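Local coordinates for protein pectate lyase 1 (Juniperus ashei, PDB 1PXZ) that cleaves polygalacturonate (pectate) by calcium-dependent elimination, though with low activity, and is a major pollen allergen of mountain cedar, at residues V26-S31 with S323-K328; I153-V158 with G174-T179; T183-S188 with M213-A218; M199-D204 with R229-R234. One frame throughout, in Å; residues are numbered along the deposited sequence.

Contact 1: residues V26-S31 with S323-K328; sequences VGFGSS and SNEAFK
The side chain of V26 sits over one face of the F327 ring: CG2 is 3.8 Å from the ring centroid, a CH-pi contact displaced toward the rim on the CD1 side. F327 turns its ring back onto V26 because CG stands between the backbone N and the carbonyl carbon (chi1 62°). Next to this pair the two backbones join directly. G27 N donates to E325 O at 2.8 Å, in the carbonyl plane and on a lone pair, and the same oxygen lies at the edge of the F327 ring.

From there E325 runs back along the first loop. Its CB and CG pack on G27 O, CG being 3.3 Å from that oxygen, and its carboxylate ends near the edge of the F28 ring with the two planes 83° apart. OE1 is taken by the backbone N of N322, while OE2 receives a bond from a water (2.6 Å) that also donates to F28 O. S30 OG lies 3.1 Å from N324 O, and a second water links it to S31 OG.

Further out, the loop 26-31 is fixed to the outside of the beta-helix: V26 O and G29 N both bond T186 OG1, and F28 N bonds T216 OG1. Two irregular segments from near the chain ends thus meet on the outside of a parallel beta-helix, the fold of polysaccharide lyase family 1.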
loop_
_atom_site.group_PDB
_atom_site.type_symbol
_atom_site.label_atom_id
_atom_site.label_comp_id
_atom_site.label_asym_id
_atom_site.label_seq_id
_atom_site.Cartn_x
_atom_site.Cartn_y
_atom_site.Cartn_z
ATOM N N VAL A 26 10.705 -6.787 2.934
ATOM C CA VAL A 26 10.731 -8.036 2.178
ATOM C C VAL A 26 9.891 -7.850 0.911
ATOM O O VAL A 26 9.154 -6.865 0.777
ATOM C CB VAL A 26 10.247 -9.282 2.942
ATOM C CG1 VAL A 26 11.079 -9.466 4.218
ATOM C CG2 VAL A 26 8.773 -9.230 3.302
ATOM N N GLY A 27 10.015 -8.787 -0.042
ATOM C CA GLY A 27 9.184 -8.651 -1.231
ATOM C C GLY A 27 9.804 -7.700 -2.233
ATOM O O GLY A 27 10.971 -7.339 -2.088
ATOM N N PHE A 28 9.009 -7.309 -3.209
ATOM C CA PHE A 28 9.548 -6.512 -4.284
ATOM C C PHE A 28 9.980 -5.119 -3.842
ATOM O O PHE A 28 10.791 -4.505 -4.538
ATOM C CB PHE A 28 8.516 -6.412 -5.411
ATOM C CG PHE A 28 8.296 -7.731 -6.154
ATOM C CD1 PHE A 28 9.355 -8.362 -6.767
ATOM C CD2 PHE A 28 7.034 -8.290 -6.197
ATOM C CE1 PHE A 28 9.182 -9.566 -7.438
ATOM C CE2 PHE A 28 6.855 -9.496 -6.870
ATOM C CZ PHE A 28 7.914 -10.117 -7.479
ATOM N N GLY A 29 9.461 -4.607 -2.717
ATOM C CA GLY A 29 9.973 -3.291 -2.318
ATOM C C GLY A 29 11.111 -3.420 -1.331
ATOM O O GLY A 29 11.386 -2.481 -0.567
ATOM N N SER A 30 11.820 -4.555 -1.301
ATOM C CA SER A 30 12.829 -4.740 -0.268
ATOM C C SER A 30 14.015 -3.780 -0.364
ATOM O O SER A 30 14.708 -3.621 0.654
ATOM C CB SER A 30 13.415 -6.176 -0.289
ATOM O OG SER A 30 14.240 -6.263 -1.446
ATOM N N SER A 31 14.270 -3.155 -1.498
ATOM C CA SER A 31 15.382 -2.229 -1.688
ATOM C C SER A 31 15.044 -0.820 -1.214
ATOM O O SER A 31 15.916 0.055 -1.245
ATOM C CB SER A 31 15.790 -2.117 -3.174
ATOM O OG SER A 31 16.390 -3.348 -3.562
ATOM N N SER A 323 17.508 -13.195 -3.583
ATOM C CA SER A 323 17.854 -13.424 -2.195
ATOM C C SER A 323 17.584 -12.192 -1.328
ATOM O O SER A 323 17.426 -12.324 -0.115
ATOM C CB SER A 323 19.346 -13.792 -2.045
ATOM O OG SER A 323 19.653 -15.049 -2.607
ATOM N N ASN A 324 17.563 -11.023 -1.964
ATOM C CA ASN A 324 17.320 -9.818 -1.150
ATOM C C ASN A 324 15.831 -9.608 -0.883
ATOM O O ASN A 324 15.483 -8.776 -0.037
ATOM C CB ASN A 324 17.904 -8.586 -1.834
ATOM C CG ASN A 324 19.433 -8.595 -1.914
ATOM O OD1 ASN A 324 19.929 -8.337 -3.000
ATOM N ND2 ASN A 324 20.086 -8.860 -0.799
ATOM N N GLU A 325 14.960 -10.341 -1.564
ATOM C CA GLU A 325 13.515 -10.148 -1.537
ATOM C C GLU A 325 12.749 -11.279 -0.854
ATOM O O GLU A 325 11.669 -11.032 -0.311
ATOM C CB GLU A 325 12.950 -10.013 -2.960
ATOM C CG GLU A 325 13.419 -8.818 -3.765
ATOM C CD GLU A 325 13.270 -8.968 -5.258
ATOM O OE1 GLU A 325 13.187 -10.091 -5.824
ATOM O OE2 GLU A 325 13.238 -7.911 -5.935
ATOM N N ALA A 326 13.270 -12.502 -0.918
ATOM C CA ALA A 326 12.543 -13.701 -0.541
ATOM C C ALA A 326 12.171 -13.689 0.928
ATOM O O ALA A 326 12.926 -13.178 1.755
ATOM C CB ALA A 326 13.395 -14.952 -0.826
ATOM N N PHE A 327 11.018 -14.274 1.267
ATOM C CA PHE A 327 10.678 -14.436 2.664
ATOM C C PHE A 327 9.727 -15.618 2.839
ATOM O O PHE A 327 9.071 -16.036 1.883
ATOM C CB PHE A 327 10.002 -13.169 3.183
ATOM C CG PHE A 327 8.695 -12.848 2.471
ATOM C CD1 PHE A 327 8.702 -12.249 1.227
ATOM C CD2 PHE A 327 7.489 -13.156 3.071
ATOM C CE1 PHE A 327 7.517 -11.934 0.577
ATOM C CE2 PHE A 327 6.291 -12.836 2.441
ATOM C CZ PHE A 327 6.315 -12.214 1.203
ATOM N N LYS A 328 9.648 -16.128 4.050
ATOM C CA LYS A 328 8.813 -17.310 4.271
ATOM C C LYS A 328 7.330 -16.987 4.310
ATOM O O LYS A 328 6.908 -16.065 5.000
ATOM C CB LYS A 328 9.198 -17.956 5.611
ATOM C CG LYS A 328 8.565 -19.331 5.796
ATOM C CD LYS A 328 9.110 -20.016 7.040
ATOM C CE LYS A 328 10.552 -20.466 6.867
ATOM N NZ LYS A 328 11.445 -19.953 7.945
HETATM O O HOH W 1 12.791 -5.370 -6.271
HETATM O O HOH W 2 14.738 -5.760 -3.820
#

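Contact 2: residues I153-V158 with G174-T179; sequences ITMRNV and GLIDVT
M155 and V178 lie side by side on neighbouring strands of a parallel beta-helix, pointing the same way into its interior. The short strands 153-156 and 176-179 run 3° from parallel, with their axes 4.8 Å apart, as successive coils of the solenoid do. I153 O accepts from D177 N, M155 N donates to D177 O at 2.8 Å, and N157 N reaches T179 O, so the bonds alternate in the parallel pattern.

From CB to its tip, M155 reaches into the interior. CB passes 4.0 Å from D177 O. CG leaves anti to the carbonyl carbon, the chain stays extended to SD, and then it bends (chi3 -83°), which swings the methyl across to the next coil. There CE meets I176 CG2 at 3.9 Å and V178 CG2 at 3.3 Å, the latter tighter than usual van der Waals contact. M110, from the neighbouring strand of the same wall, and A161 and I163, from strand 161-164 of another wall, also touch it. I153, beside it on the interior face, stacks above I176.

The opposite face carries T154, D177, R156 and T179. D177 is a calcium ligand by similarity; its side chain is about 6 Å from those of D149, another inferred ligand, and R229, the predicted catalytic residue. Its OD2 makes a weak hydrogen bond to H203 ND1. At the end of the pair, T179 grips one carbonyl twice: besides the main-chain bond from its N, its OG1 donates to M155 O at 3.3 Å, tilted 25° from the carbonyl plane.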
loop_
_atom_site.group_PDB
_atom_site.type_symbol
_atom_site.label_atom_id
_atom_site.label_comp_id
_atom_site.label_asym_id
_atom_site.label_seq_id
_atom_site.Cartn_x
_atom_site.Cartn_y
_atom_site.Cartn_z
ATOM N N ILE A 153 -3.368 7.052 -0.725
ATOM C CA ILE A 153 -1.978 7.018 -1.173
ATOM C C ILE A 153 -1.957 6.809 -2.670
ATOM O O ILE A 153 -2.567 5.827 -3.131
ATOM C CB ILE A 153 -1.226 5.876 -0.463
ATOM C CG1 ILE A 153 -1.110 6.039 1.054
ATOM C CG2 ILE A 153 0.148 5.692 -1.099
ATOM C CD1 ILE A 153 -0.540 4.844 1.787
ATOM N N THR A 154 -1.303 7.700 -3.403
ATOM C CA THR A 154 -1.297 7.530 -4.866
ATOM C C THR A 154 0.132 7.451 -5.376
ATOM O O THR A 154 0.909 8.323 -4.977
ATOM C CB THR A 154 -2.013 8.697 -5.567
ATOM O OG1 THR A 154 -3.390 8.701 -5.182
ATOM C CG2 THR A 154 -1.973 8.518 -7.078
ATOM N N MET A 155 0.460 6.465 -6.204
ATOM C CA MET A 155 1.820 6.357 -6.741
ATOM C C MET A 155 1.764 6.330 -8.268
ATOM O O MET A 155 1.051 5.490 -8.829
ATOM C CB MET A 155 2.550 5.117 -6.220
ATOM C CG MET A 155 2.915 5.207 -4.735
ATOM S SD MET A 155 3.424 3.576 -4.099
ATOM C CE MET A 155 1.762 2.959 -3.782
ATOM N N ARG A 156 2.489 7.250 -8.904
ATOM C CA ARG A 156 2.559 7.324 -10.361
ATOM C C ARG A 156 4.027 7.272 -10.766
ATOM O O ARG A 156 4.796 8.150 -10.358
ATOM C CB ARG A 156 1.905 8.596 -10.874
ATOM C CG ARG A 156 1.839 8.742 -12.377
ATOM C CD ARG A 156 1.163 10.046 -12.761
ATOM N NE ARG A 156 1.901 10.957 -13.599
ATOM C CZ ARG A 156 3.150 11.076 -13.988
ATOM N NH1 ARG A 156 4.113 10.241 -13.619
ATOM N NH2 ARG A 156 3.489 12.086 -14.793
ATOM N N ASN A 157 4.414 6.255 -11.525
ATOM C CA ASN A 157 5.819 6.177 -11.917
ATOM C C ASN A 157 6.752 6.182 -10.713
ATOM O O ASN A 157 7.731 6.922 -10.704
ATOM C CB ASN A 157 6.159 7.377 -12.810
ATOM C CG ASN A 157 7.062 6.938 -13.953
ATOM O OD1 ASN A 157 6.941 7.456 -15.053
ATOM N ND2 ASN A 157 7.935 5.980 -13.661
ATOM N N VAL A 158 6.442 5.355 -9.717
ATOM C CA VAL A 158 7.252 5.213 -8.513
ATOM C C VAL A 158 8.005 3.898 -8.450
ATOM O O VAL A 158 7.459 2.841 -8.798
ATOM C CB VAL A 158 6.332 5.308 -7.263
ATOM C CG1 VAL A 158 7.123 4.989 -6.011
ATOM C CG2 VAL A 158 5.705 6.691 -7.216
ATOM N N GLY A 174 -10.006 5.635 -3.697
ATOM C CA GLY A 174 -9.282 4.439 -3.282
ATOM C C GLY A 174 -8.445 4.620 -2.033
ATOM O O GLY A 174 -8.234 5.719 -1.522
ATOM N N LEU A 175 -7.924 3.507 -1.497
ATOM C CA LEU A 175 -6.980 3.623 -0.399
ATOM C C LEU A 175 -5.566 3.615 -0.958
ATOM O O LEU A 175 -4.747 4.436 -0.559
ATOM C CB LEU A 175 -7.198 2.524 0.640
ATOM C CG LEU A 175 -8.559 2.637 1.355
ATOM C CD1 LEU A 175 -8.720 1.495 2.348
ATOM C CD2 LEU A 175 -8.685 3.990 2.041
ATOM N N ILE A 176 -5.234 2.711 -1.878
ATOM C CA ILE A 176 -3.897 2.754 -2.476
ATOM C C ILE A 176 -4.041 2.665 -3.986
ATOM O O ILE A 176 -4.704 1.737 -4.474
ATOM C CB ILE A 176 -3.032 1.607 -1.956
ATOM C CG1 ILE A 176 -2.723 1.723 -0.461
ATOM C CG2 ILE A 176 -1.743 1.474 -2.767
ATOM C CD1 ILE A 176 -1.951 0.529 0.068
ATOM N N ASP A 177 -3.477 3.601 -4.729
ATOM C CA ASP A 177 -3.564 3.563 -6.197
ATOM C C ASP A 177 -2.151 3.475 -6.744
ATOM O O ASP A 177 -1.316 4.331 -6.434
ATOM C CB ASP A 177 -4.320 4.793 -6.654
ATOM C CG ASP A 177 -5.123 4.752 -7.923
ATOM O OD1 ASP A 177 -6.316 4.373 -7.899
ATOM O OD2 ASP A 177 -4.586 5.117 -8.996
ATOM N N VAL A 178 -1.841 2.446 -7.530
ATOM C CA VAL A 178 -0.485 2.284 -8.067
ATOM C C VAL A 178 -0.593 2.244 -9.578
ATOM O O VAL A 178 -1.303 1.390 -10.113
ATOM C CB VAL A 178 0.157 1.013 -7.512
ATOM C CG1 VAL A 178 1.563 0.790 -8.069
ATOM C CG2 VAL A 178 0.219 1.065 -5.991
ATOM N N THR A 179 0.025 3.164 -10.294
ATOM C CA THR A 179 -0.137 3.299 -11.721
ATOM C C THR A 179 1.133 3.747 -12.438
ATOM O O THR A 179 2.122 4.140 -11.827
ATOM C CB THR A 179 -1.186 4.380 -12.087
ATOM O OG1 THR A 179 -0.693 5.642 -11.607
ATOM C CG2 THR A 179 -2.526 4.165 -11.420
#

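Contact 3: residues T183-S188 with M213-A218; sequences TGITIS and MKVTVA
Four parallel bridges, from I185-V215 to S188-A218, join strands 185-188 and 214-218 with their axes 4.7 Å apart and 13° from parallel. They are successive coils on one wall of the right-handed parallel beta-helix of the pectate lyase family. I185 O, T216 O and I187 O accept in turn from T216 N, I187 N and A218 N; the bond from I187 N to T216 O is 2.7 Å long.

Side chains in register stack between coils. I185, I187, V215 and V217 point inward, where I187 crosses V215 obliquely and its CD1 comes to 4.1 Å from V215 CG1. M199 and L201, on the wall across the interior, close over this apolar layer, and I163 and I176 pack against I187.

T186, T216, S188 and A218 face outward. The two threonines lie side by side pointing the same way, T186 OG1 being 3.7 Å from T216 CB. Their hydroxyls serve the covering segment 26-31, and T216 OG1 also bonds Y321 OH. S188 OG is held by D164 and W162.

The chain turns a corner at G184, where phi is positive. Just before it, T183 carries its hydroxyl across to the next coil: with OG1 anti to its own N (chi1 -170°), that oxygen takes the bond from K214 N at 2.8 Å.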
loop_
_atom_site.group_PDB
_atom_site.type_symbol
_atom_site.label_atom_id
_atom_site.label_comp_id
_atom_site.label_asym_id
_atom_site.label_seq_id
_atom_site.Cartn_x
_atom_site.Cartn_y
_atom_site.Cartn_z
ATOM N N THR A 183 6.803 0.127 -9.808
ATOM C CA THR A 183 7.189 -1.272 -9.587
ATOM C C THR A 183 8.147 -1.318 -8.416
ATOM O O THR A 183 8.584 -0.256 -7.937
ATOM C CB THR A 183 7.759 -1.851 -10.895
ATOM O OG1 THR A 183 7.910 -3.269 -10.755
ATOM C CG2 THR A 183 9.129 -1.256 -11.188
ATOM N N GLY A 184 8.441 -2.506 -7.917
ATOM C CA GLY A 184 9.354 -2.662 -6.791
ATOM C C GLY A 184 8.691 -2.114 -5.530
ATOM O O GLY A 184 9.279 -1.276 -4.864
ATOM N N ILE A 185 7.480 -2.608 -5.259
ATOM C CA ILE A 185 6.694 -2.086 -4.135
ATOM C C ILE A 185 6.206 -3.184 -3.224
ATOM O O ILE A 185 5.760 -4.245 -3.642
ATOM C CB ILE A 185 5.511 -1.282 -4.711
ATOM C CG1 ILE A 185 6.061 -0.012 -5.410
ATOM C CG2 ILE A 185 4.444 -0.927 -3.699
ATOM C CD1 ILE A 185 5.047 0.553 -6.376
ATOM N N THR A 186 6.288 -2.922 -1.918
ATOM C CA THR A 186 5.707 -3.835 -0.946
ATOM C C THR A 186 4.641 -3.075 -0.169
ATOM O O THR A 186 4.875 -1.944 0.246
ATOM C CB THR A 186 6.768 -4.383 0.023
ATOM O OG1 THR A 186 7.596 -5.316 -0.699
ATOM C CG2 THR A 186 6.198 -5.154 1.206
ATOM N N ILE A 187 3.511 -3.732 0.001
ATOM C CA ILE A 187 2.416 -3.157 0.798
ATOM C C ILE A 187 2.168 -4.146 1.912
ATOM O O ILE A 187 1.632 -5.234 1.655
ATOM C CB ILE A 187 1.211 -2.948 -0.114
ATOM C CG1 ILE A 187 1.489 -1.893 -1.206
ATOM C CG2 ILE A 187 -0.052 -2.635 0.674
ATOM C CD1 ILE A 187 0.533 -1.975 -2.385
ATOM N N SER A 188 2.555 -3.798 3.133
ATOM C CA SER A 188 2.608 -4.820 4.179
ATOM C C SER A 188 2.073 -4.341 5.524
ATOM O O SER A 188 2.200 -3.150 5.822
ATOM C CB SER A 188 4.070 -5.284 4.377
ATOM O OG SER A 188 4.930 -4.181 4.650
ATOM N N MET A 213 5.147 -4.238 -13.920
ATOM C CA MET A 213 4.897 -3.944 -12.503
ATOM C C MET A 213 5.026 -5.185 -11.640
ATOM O O MET A 213 4.440 -6.220 -11.980
ATOM C CB MET A 213 3.504 -3.340 -12.365
ATOM C CG MET A 213 3.018 -3.131 -10.938
ATOM S SD MET A 213 1.324 -2.484 -10.968
ATOM C CE MET A 213 0.447 -3.879 -11.684
ATOM N N LYS A 214 5.771 -5.091 -10.545
ATOM C CA LYS A 214 5.877 -6.173 -9.575
ATOM C C LYS A 214 5.540 -5.645 -8.183
ATOM O O LYS A 214 6.191 -4.675 -7.777
ATOM C CB LYS A 214 7.276 -6.785 -9.583
ATOM C CG LYS A 214 7.656 -7.338 -10.970
ATOM C CD LYS A 214 9.081 -7.905 -10.887
ATOM C CE LYS A 214 9.337 -8.917 -11.993
ATOM N NZ LYS A 214 9.128 -8.306 -13.337
ATOM N N VAL A 215 4.551 -6.251 -7.542
ATOM C CA VAL A 215 4.083 -5.754 -6.241
ATOM C C VAL A 215 3.863 -6.882 -5.240
ATOM O O VAL A 215 3.311 -7.917 -5.631
ATOM C CB VAL A 215 2.755 -4.984 -6.367
ATOM C CG1 VAL A 215 2.274 -4.574 -4.973
ATOM C CG2 VAL A 215 2.929 -3.764 -7.263
ATOM N N THR A 216 4.265 -6.673 -3.987
ATOM C CA THR A 216 4.076 -7.665 -2.927
ATOM C C THR A 216 3.001 -7.128 -1.976
ATOM O O THR A 216 3.172 -5.994 -1.525
ATOM C CB THR A 216 5.361 -7.955 -2.129
ATOM O OG1 THR A 216 6.372 -8.482 -3.003
ATOM C CG2 THR A 216 5.145 -9.012 -1.050
ATOM N N VAL A 217 1.969 -7.935 -1.756
ATOM C CA VAL A 217 0.931 -7.530 -0.779
ATOM C C VAL A 217 0.970 -8.538 0.353
ATOM O O VAL A 217 0.495 -9.666 0.099
ATOM C CB VAL A 217 -0.451 -7.465 -1.438
ATOM C CG1 VAL A 217 -1.536 -7.141 -0.401
ATOM C CG2 VAL A 217 -0.453 -6.440 -2.557
ATOM N N ALA A 218 1.524 -8.180 1.516
ATOM C CA ALA A 218 1.730 -9.171 2.563
ATOM C C ALA A 218 1.392 -8.749 3.992
ATOM O O ALA A 218 1.688 -7.635 4.413
ATOM C CB ALA A 218 3.201 -9.590 2.523
#

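Contact 4: residues M199-D204 with R229-R234; sequences MLLGHD and RMPRAR
The guanidinium of R234 lies against the chain at G202-D204: H203 O, 2.9 Å above its plane, and D204 CA are on one face, while R232 NH1 lies over the centre of the opposite face at 3.1 Å. At its edge G202 O lies in the plane and accepts from NH1 at 2.9 Å. H203 O is equally near NH1, but the angle is too poor for a hydrogen bond. L200 CD1 covers one face of the R229 guanidinium, and it also meets R232 CD at 3.5 Å.

R232 and R234 rise from strand 232-234 of one wall of the parallel beta-helix, 10° from strand 199-201; R229 stands in the loop before it. R232 N bonds M199 O, and L201 N bonds R232 O in a nearly straight bond (178°). P231, after a cis peptide, faces the interior, its CB touching L201 CD1 at 3.7 Å and M199 SD.

The chain of R229, extended from CG to NE, lays its probably catalytic guanidinium alongside L200, whose CD2 lies over one face of the H203 ring, offset toward the rim. R232 NH1 bonds S256 OG and also a water, 3.2 Å away, which donates to G202 O.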
loop_
_atom_site.group_PDB
_atom_site.type_symbol
_atom_site.label_atom_id
_atom_site.label_comp_id
_atom_site.label_asym_id
_atom_site.label_seq_id
_atom_site.Cartn_x
_atom_site.Cartn_y
_atom_site.Cartn_z
ATOM N N MET A 199 -7.757 -1.229 -3.342
ATOM C CA MET A 199 -6.404 -1.139 -3.891
ATOM C C MET A 199 -6.403 -1.447 -5.389
ATOM O O MET A 199 -6.861 -2.513 -5.772
ATOM C CB MET A 199 -5.526 -2.116 -3.115
ATOM C CG MET A 199 -4.101 -2.236 -3.596
ATOM S SD MET A 199 -3.221 -3.543 -2.731
ATOM C CE MET A 199 -3.780 -3.346 -1.056
ATOM N N LEU A 200 -5.911 -0.507 -6.176
ATOM C CA LEU A 200 -5.823 -0.553 -7.625
ATOM C C LEU A 200 -4.349 -0.685 -7.999
ATOM O O LEU A 200 -3.566 0.226 -7.704
ATOM C CB LEU A 200 -6.418 0.701 -8.240
ATOM C CG LEU A 200 -7.089 0.583 -9.601
ATOM C CD1 LEU A 200 -8.040 -0.608 -9.637
ATOM C CD2 LEU A 200 -7.828 1.870 -9.942
ATOM N N LEU A 201 -3.958 -1.802 -8.594
ATOM C CA LEU A 201 -2.577 -1.942 -9.066
ATOM C C LEU A 201 -2.620 -1.999 -10.600
ATOM O O LEU A 201 -2.878 -3.053 -11.190
ATOM C CB LEU A 201 -1.919 -3.174 -8.473
ATOM C CG LEU A 201 -2.004 -3.412 -6.968
ATOM C CD1 LEU A 201 -1.408 -4.754 -6.557
ATOM C CD2 LEU A 201 -1.297 -2.293 -6.205
ATOM N N GLY A 202 -2.396 -0.878 -11.276
ATOM C CA GLY A 202 -2.542 -0.736 -12.723
ATOM C C GLY A 202 -3.897 -0.105 -13.035
ATOM O O GLY A 202 -4.933 -0.682 -12.694
ATOM N N HIS A 203 -3.922 1.055 -13.665
ATOM C CA HIS A 203 -5.081 1.902 -13.832
ATOM C C HIS A 203 -5.879 1.721 -15.107
ATOM O O HIS A 203 -7.114 1.824 -15.067
ATOM C CB HIS A 203 -4.652 3.389 -13.814
ATOM C CG HIS A 203 -5.662 4.240 -13.099
ATOM N ND1 HIS A 203 -5.506 4.636 -11.790
ATOM C CD2 HIS A 203 -6.843 4.759 -13.511
ATOM C CE1 HIS A 203 -6.545 5.367 -11.424
ATOM N NE2 HIS A 203 -7.375 5.460 -12.452
ATOM N N ASP A 204 -5.263 1.486 -16.262
ATOM C CA ASP A 204 -6.139 1.320 -17.430
ATOM C C ASP A 204 -5.791 0.056 -18.222
ATOM O O ASP A 204 -4.674 -0.453 -18.125
ATOM C CB ASP A 204 -6.108 2.550 -18.336
ATOM C CG ASP A 204 -4.873 3.412 -18.205
ATOM O OD1 ASP A 204 -3.752 2.861 -18.186
ATOM O OD2 ASP A 204 -5.025 4.649 -18.130
ATOM N N ARG A 229 -11.492 -5.092 -4.441
ATOM C CA ARG A 229 -10.195 -4.641 -4.932
ATOM C C ARG A 229 -9.088 -4.838 -3.910
ATOM O O ARG A 229 -8.435 -3.891 -3.443
ATOM C CB ARG A 229 -10.230 -3.162 -5.303
ATOM C CG ARG A 229 -11.250 -2.846 -6.400
ATOM C CD ARG A 229 -11.091 -1.389 -6.823
ATOM N NE ARG A 229 -11.964 -1.059 -7.950
ATOM C CZ ARG A 229 -11.898 0.111 -8.578
ATOM N NH1 ARG A 229 -11.012 1.010 -8.165
ATOM N NH2 ARG A 229 -12.716 0.336 -9.591
ATOM N N MET A 230 -8.834 -6.090 -3.539
ATOM C CA MET A 230 -7.864 -6.340 -2.473
ATOM C C MET A 230 -6.838 -7.397 -2.841
ATOM O O MET A 230 -6.698 -8.406 -2.147
ATOM C CB MET A 230 -8.594 -6.769 -1.181
ATOM C CG MET A 230 -9.474 -5.613 -0.670
ATOM S SD MET A 230 -10.396 -6.125 0.788
ATOM C CE MET A 230 -11.966 -6.588 0.065
ATOM N N PRO A 231 -6.070 -7.228 -3.900
ATOM C CA PRO A 231 -6.122 -6.104 -4.820
ATOM C C PRO A 231 -6.986 -6.339 -6.047
ATOM O O PRO A 231 -7.415 -7.456 -6.312
ATOM C CB PRO A 231 -4.653 -6.045 -5.292
ATOM C CG PRO A 231 -4.303 -7.495 -5.409
ATOM C CD PRO A 231 -4.996 -8.187 -4.263
ATOM N N ARG A 232 -7.197 -5.270 -6.808
ATOM C CA ARG A 232 -7.608 -5.368 -8.208
ATOM C C ARG A 232 -6.360 -5.024 -9.039
ATOM O O ARG A 232 -5.841 -3.913 -8.920
ATOM C CB ARG A 232 -8.772 -4.465 -8.592
ATOM C CG ARG A 232 -9.278 -4.695 -10.026
ATOM C CD ARG A 232 -9.849 -3.414 -10.605
ATOM N NE ARG A 232 -10.660 -3.644 -11.795
ATOM C CZ ARG A 232 -10.173 -3.873 -13.012
ATOM N NH1 ARG A 232 -8.863 -3.907 -13.239
ATOM N NH2 ARG A 232 -10.984 -4.073 -14.045
ATOM N N ALA A 233 -5.904 -5.967 -9.855
ATOM C CA ALA A 233 -4.680 -5.802 -10.633
ATOM C C ALA A 233 -4.889 -5.823 -12.145
ATOM O O ALA A 233 -5.835 -6.441 -12.632
ATOM C CB ALA A 233 -3.751 -6.955 -10.254
ATOM N N ARG A 234 -4.008 -5.188 -12.902
ATOM C CA ARG A 234 -3.961 -5.256 -14.356
ATOM C C ARG A 234 -2.528 -5.468 -14.861
ATOM O O ARG A 234 -1.632 -4.833 -14.303
ATOM C CB ARG A 234 -4.418 -3.971 -15.024
ATOM C CG ARG A 234 -5.859 -3.557 -14.903
ATOM C CD ARG A 234 -6.119 -2.333 -15.793
ATOM N NE ARG A 234 -7.541 -2.021 -15.795
ATOM C CZ ARG A 234 -8.195 -1.320 -14.883
ATOM N NH1 ARG A 234 -7.584 -0.806 -13.829
ATOM N NH2 ARG A 234 -9.502 -1.125 -15.030
HETATM O O HOH W 3 -6.382 -2.900 -11.528
#

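In the fold
Contacts 2, 3 and 4 are neighbouring parts of one beta-helix, while contact 1 closes the long loop of chain that contains them. Contact 1 rests on contact 3 from outside, their centres 10 Å apart, but stays about 9 Å from contacts 2 and 4 at the nearest atoms. Contacts 2 and 4 share a wall: strands 174-179 and 198-201 are neighbours, joined by V178 O to G202 N and L200 O to V178 N. Contact 3 packs on both across the interior, through I187 on I176 and V215 on L201. The probable catalytic face belongs to contacts 2 and 4, and the side chain of I187 in contact 3 lies about 9 Å from that of D177.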